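Local coordinates for protein HAT1-interacting factor 1 (Saccharomyces cerevisiae, PDB 4NQ0) that acts as a histone H3 and H4 chaperone within the nuclear HAT-B acetyltransferase complex, contributing to chromatin assembly and telomere silencing, at residues A[38-49]-A[63-74]. Residues are numbered along the deposited sequence; the frame is centred on the assembly and turned at random.
Sequences FLEAAKRCQQTL and LFTIFAQAVYNM
Leu49 reaches from helix 38-51 to the Phe64 and Phe67 rings of helix 61-77. The two segments run roughly antiparallel, at 145°, with their axes approaching to 8.1 Å, and Leu49, Phe67 and Phe38 bury the most surface between them. At one end Leu49 forks over two aromatic rings and a leucine. Its CD1 stands over the centre of the Phe64 ring in a CH-pi contact, 4.1 Å from the centroid, and meets the Phe67 ring at its edge, while CD2 rests against Leu63 CD1. Phe67 is the knob of a knobs-into-holes fit, received by Ala42, Cys45, Gln46 and Leu49. With CG anti to the backbone N (chi1 -162°), its ring is laid across the backbone of helix 38-51; Ala42 O and Gln46 N lie over one face, Ala42 O offset toward the ring's periphery. At the tip of the ring, CZ lies 3.6 Å from Gln46 CB; the bent side chain of Gln46 then turns off to hydrogen-bond Asp50. Small residues bring the backbones together midway: Ala42 CB meets Ala70 CB at 3.5 Å. Cys45 SG lies 3.7 Å from Ile66 CG2 and 3.4 Å from Leu63 O. At the far end the Phe38 ring takes Asn73 CB almost squarely over its centre, 3.5 Å from the centroid, and the Asn73 amide continues nearly parallel to the ring, the planes 9° apart. Met74, bent at chi3, brings SD to 3.8 Å from Leu39 CA and CE to Leu39 CD1. Leu33 of helix 14-34 touches Phe38, and helix 202-218 of this TPR protein adjoins Phe64. The contact is held chiefly by apolar burial, close packing and CH-pi contacts, and the match of aromatic rings with small side chains probably sets the register of the two helices.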
loop_
_atom_site.group_PDB
_atom_site.type_symbol
_atom_site.label_atom_id
_atom_site.label_comp_id
_atom_site.label_asym_id
_atom_site.label_seq_id
_atom_site.Cartn_x
_atom_site.Cartn_y
_atom_site.Cartn_z
ATOM N N PHE A 38 4.438 6.118 -18.096
ATOM C CA PHE A 38 3.318 5.569 -17.324
ATOM C C PHE A 38 2.204 4.975 -18.174
ATOM O O PHE A 38 1.720 3.884 -17.889
ATOM C CB PHE A 38 2.729 6.649 -16.425
ATOM C CG PHE A 38 3.704 7.204 -15.424
ATOM C CD1 PHE A 38 4.367 6.359 -14.541
ATOM C CD2 PHE A 38 3.945 8.568 -15.349
ATOM C CE1 PHE A 38 5.265 6.862 -13.607
ATOM C CE2 PHE A 38 4.844 9.079 -14.416
ATOM C CZ PHE A 38 5.501 8.219 -13.542
ATOM N N LEU A 39 1.777 5.705 -19.194
ATOM C CA LEU A 39 0.779 5.197 -20.119
ATOM C C LEU A 39 1.297 3.905 -20.747
ATOM O O LEU A 39 0.558 2.929 -20.883
ATOM C CB LEU A 39 0.469 6.237 -21.193
ATOM C CG LEU A 39 -0.461 5.836 -22.343
ATOM C CD1 LEU A 39 -1.834 5.420 -21.831
ATOM C CD2 LEU A 39 -0.573 6.982 -23.345
ATOM N N GLU A 40 2.581 3.903 -21.083
ATOM C CA GLU A 40 3.211 2.794 -21.773
ATOM C C GLU A 40 3.355 1.548 -20.885
ATOM O O GLU A 40 3.142 0.433 -21.346
ATOM C CB GLU A 40 4.570 3.225 -22.322
ATOM C CG GLU A 40 4.501 4.304 -23.424
ATOM C CD GLU A 40 4.582 5.757 -22.905
ATOM O OE1 GLU A 40 4.410 6.011 -21.679
ATOM O OE2 GLU A 40 4.816 6.657 -23.750
ATOM N N ALA A 41 3.715 1.747 -19.618
ATOM C CA ALA A 41 3.792 0.646 -18.640
ATOM C C ALA A 41 2.398 0.076 -18.360
ATOM O O ALA A 41 2.220 -1.139 -18.290
ATOM C CB ALA A 41 4.450 1.119 -17.347
ATOM N N ALA A 42 1.412 0.961 -18.228
ATOM C CA ALA A 42 0.025 0.548 -18.013
ATOM C C ALA A 42 -0.528 -0.259 -19.195
ATOM O O ALA A 42 -1.106 -1.347 -19.006
ATOM C CB ALA A 42 -0.847 1.760 -17.745
ATOM N N LYS A 43 -0.359 0.270 -20.409
ATOM C CA LYS A 43 -0.811 -0.432 -21.609
ATOM C C LYS A 43 -0.174 -1.801 -21.689
ATOM O O LYS A 43 -0.817 -2.771 -22.052
ATOM C CB LYS A 43 -0.495 0.347 -22.892
ATOM C CG LYS A 43 -1.438 1.512 -23.148
ATOM C CD LYS A 43 -1.511 1.921 -24.631
ATOM C CE LYS A 43 -0.500 3.010 -25.016
ATOM N NZ LYS A 43 -1.103 4.059 -25.927
ATOM N N ARG A 44 1.102 -1.863 -21.358
ATOM C CA ARG A 44 1.839 -3.114 -21.400
ATOM C C ARG A 44 1.204 -4.156 -20.476
ATOM O O ARG A 44 1.078 -5.331 -20.839
ATOM C CB ARG A 44 3.278 -2.868 -20.961
ATOM C CG ARG A 44 4.219 -3.939 -21.384
ATOM C CD ARG A 44 4.819 -3.587 -22.716
ATOM N NE ARG A 44 5.436 -4.751 -23.322
ATOM C CZ ARG A 44 6.043 -4.745 -24.498
ATOM N NH1 ARG A 44 6.138 -3.622 -25.205
ATOM N NH2 ARG A 44 6.566 -5.867 -24.966
ATOM N N CYS A 45 0.833 -3.718 -19.274
ATOM C CA CYS A 45 0.183 -4.589 -18.287
ATOM C C CYS A 45 -1.204 -4.969 -18.768
ATOM O O CYS A 45 -1.572 -6.131 -18.740
ATOM C CB CYS A 45 0.063 -3.894 -16.919
ATOM S SG CYS A 45 1.639 -3.621 -16.080
ATOM N N GLN A 46 -1.971 -3.970 -19.202
ATOM C CA GLN A 46 -3.338 -4.194 -19.663
ATOM C C GLN A 46 -3.408 -5.228 -20.795
ATOM O O GLN A 46 -4.182 -6.175 -20.728
ATOM C CB GLN A 46 -3.970 -2.874 -20.119
ATOM C CG GLN A 46 -5.343 -3.019 -20.755
ATOM C CD GLN A 46 -5.307 -2.813 -22.255
ATOM O OE1 GLN A 46 -4.699 -1.851 -22.736
ATOM N NE2 GLN A 46 -5.969 -3.708 -23.010
ATOM N N GLN A 47 -2.588 -5.039 -21.824
ATOM C CA GLN A 47 -2.605 -5.932 -22.983
ATOM C C GLN A 47 -2.107 -7.326 -22.619
ATOM O O GLN A 47 -2.614 -8.315 -23.124
ATOM C CB GLN A 47 -1.767 -5.356 -24.119
ATOM C CG GLN A 47 -2.321 -4.050 -24.676
ATOM C CD GLN A 47 -1.316 -3.328 -25.525
ATOM O OE1 GLN A 47 -0.362 -3.929 -26.019
ATOM N NE2 GLN A 47 -1.505 -2.029 -25.695
ATOM N N THR A 48 -1.114 -7.413 -21.743
ATOM C CA THR A 48 -0.659 -8.719 -21.273
ATOM C C THR A 48 -1.803 -9.400 -20.517
ATOM O O THR A 48 -2.093 -10.567 -20.774
ATOM C CB THR A 48 0.615 -8.619 -20.394
ATOM O OG1 THR A 48 1.637 -7.917 -21.117
ATOM C CG2 THR A 48 1.129 -10.006 -20.015
ATOM N N LEU A 49 -2.477 -8.661 -19.626
ATOM C CA LEU A 49 -3.562 -9.242 -18.835
ATOM C C LEU A 49 -4.727 -9.709 -19.738
ATOM O O LEU A 49 -5.281 -10.769 -19.499
ATOM C CB LEU A 49 -4.051 -8.293 -17.718
ATOM C CG LEU A 49 -3.161 -8.182 -16.461
ATOM C CD1 LEU A 49 -3.535 -7.012 -15.574
ATOM C CD2 LEU A 49 -3.154 -9.472 -15.644
ATOM N N LEU A 63 1.820 -7.515 -12.380
ATOM C CA LEU A 63 1.049 -6.935 -13.475
ATOM C C LEU A 63 0.004 -5.964 -12.937
ATOM O O LEU A 63 -0.231 -4.911 -13.521
ATOM C CB LEU A 63 0.372 -8.012 -14.326
ATOM C CG LEU A 63 1.320 -8.854 -15.195
ATOM C CD1 LEU A 63 0.624 -10.096 -15.683
ATOM C CD2 LEU A 63 1.866 -8.052 -16.365
ATOM N N PHE A 64 -0.607 -6.320 -11.814
ATOM C CA PHE A 64 -1.613 -5.471 -11.185
ATOM C C PHE A 64 -0.983 -4.283 -10.469
ATOM O O PHE A 64 -1.450 -3.143 -10.601
ATOM C CB PHE A 64 -2.479 -6.319 -10.243
ATOM C CG PHE A 64 -3.397 -7.270 -10.966
ATOM C CD1 PHE A 64 -4.698 -6.896 -11.273
ATOM C CD2 PHE A 64 -2.955 -8.530 -11.360
ATOM C CE1 PHE A 64 -5.554 -7.766 -11.950
ATOM C CE2 PHE A 64 -3.800 -9.396 -12.039
ATOM C CZ PHE A 64 -5.096 -9.020 -12.330
ATOM N N THR A 65 0.116 -4.524 -9.758
ATOM C CA THR A 65 0.749 -3.446 -8.976
ATOM C C THR A 65 1.429 -2.395 -9.852
ATOM O O THR A 65 1.286 -1.188 -9.612
ATOM C CB THR A 65 1.727 -3.994 -7.926
ATOM O OG1 THR A 65 2.834 -4.636 -8.573
ATOM C CG2 THR A 65 1.011 -4.993 -7.023
ATOM N N ILE A 66 2.133 -2.842 -10.886
ATOM C CA ILE A 66 2.699 -1.922 -11.878
ATOM C C ILE A 66 1.592 -1.150 -12.599
ATOM O O ILE A 66 1.675 0.076 -12.741
ATOM C CB ILE A 66 3.596 -2.667 -12.896
ATOM C CG1 ILE A 66 4.822 -3.253 -12.182
ATOM C CG2 ILE A 66 4.048 -1.728 -14.008
ATOM C CD1 ILE A 66 5.511 -4.328 -12.953
ATOM N N PHE A 67 0.543 -1.861 -13.023
ATOM C CA PHE A 67 -0.603 -1.244 -13.700
ATOM C C PHE A 67 -1.191 -0.149 -12.796
ATOM O O PHE A 67 -1.453 0.971 -13.246
ATOM C CB PHE A 67 -1.653 -2.329 -14.012
ATOM C CG PHE A 67 -2.704 -1.961 -15.064
ATOM C CD1 PHE A 67 -2.899 -0.659 -15.527
ATOM C CD2 PHE A 67 -3.547 -2.956 -15.542
ATOM C CE1 PHE A 67 -3.895 -0.384 -16.463
ATOM C CE2 PHE A 67 -4.538 -2.687 -16.477
ATOM C CZ PHE A 67 -4.709 -1.402 -16.938
ATOM N N ALA A 68 -1.378 -0.466 -11.518
ATOM C CA ALA A 68 -1.959 0.480 -10.572
ATOM C C ALA A 68 -1.078 1.717 -10.400
ATOM O O ALA A 68 -1.566 2.840 -10.460
ATOM C CB ALA A 68 -2.197 -0.188 -9.233
ATOM N N GLN A 69 0.214 1.512 -10.184
ATOM C CA GLN A 69 1.147 2.634 -10.097
ATOM C C GLN A 69 1.086 3.488 -11.351
ATOM O O GLN A 69 0.982 4.707 -11.262
ATOM C CB GLN A 69 2.576 2.151 -9.913
ATOM C CG GLN A 69 2.844 1.472 -8.587
ATOM C CD GLN A 69 4.117 1.971 -7.931
ATOM O OE1 GLN A 69 5.012 1.190 -7.619
ATOM N NE2 GLN A 69 4.202 3.284 -7.722
ATOM N N ALA A 70 1.123 2.836 -12.515
ATOM C CA ALA A 70 1.145 3.547 -13.790
ATOM C C ALA A 70 -0.047 4.478 -13.903
ATOM O O ALA A 70 0.107 5.665 -14.205
ATOM C CB ALA A 70 1.160 2.568 -14.955
ATOM N N VAL A 71 -1.233 3.937 -13.636
ATOM C CA VAL A 71 -2.468 4.682 -13.802
ATOM C C VAL A 71 -2.615 5.767 -12.729
ATOM O O VAL A 71 -3.096 6.860 -13.009
ATOM C CB VAL A 71 -3.684 3.730 -13.811
ATOM C CG1 VAL A 71 -4.968 4.508 -13.855
ATOM C CG2 VAL A 71 -3.597 2.784 -15.009
ATOM N N TYR A 72 -2.184 5.474 -11.509
ATOM C CA TYR A 72 -2.161 6.486 -10.455
ATOM C C TYR A 72 -1.336 7.697 -10.899
ATOM O O TYR A 72 -1.801 8.834 -10.839
ATOM C CB TYR A 72 -1.594 5.899 -9.153
ATOM C CG TYR A 72 -1.230 6.930 -8.102
ATOM C CD1 TYR A 72 -2.166 7.852 -7.652
ATOM C CD2 TYR A 72 0.046 6.968 -7.546
ATOM C CE1 TYR A 72 -1.839 8.791 -6.682
ATOM C CE2 TYR A 72 0.382 7.900 -6.577
ATOM C CZ TYR A 72 -0.567 8.809 -6.148
ATOM O OH TYR A 72 -0.241 9.743 -5.188
ATOM N N ASN A 73 -0.117 7.437 -11.358
ATOM C CA ASN A 73 0.785 8.507 -11.789
ATOM C C ASN A 73 0.309 9.287 -13.014
ATOM O O ASN A 73 0.684 10.449 -13.190
ATOM C CB ASN A 73 2.190 7.958 -12.013
ATOM C CG ASN A 73 3.025 8.005 -10.759
ATOM O OD1 ASN A 73 3.361 9.088 -10.280
ATOM N ND2 ASN A 73 3.363 6.837 -10.211
ATOM N N MET A 74 -0.507 8.645 -13.849
ATOM C CA MET A 74 -1.155 9.310 -14.975
ATOM C C MET A 74 -2.123 10.368 -14.464
ATOM O O MET A 74 -2.219 11.459 -15.033
ATOM C CB MET A 74 -1.919 8.306 -15.857
ATOM C CG MET A 74 -1.059 7.513 -16.840
ATOM S SD MET A 74 -1.945 6.112 -17.585
ATOM C CE MET A 74 -3.297 6.951 -18.417
#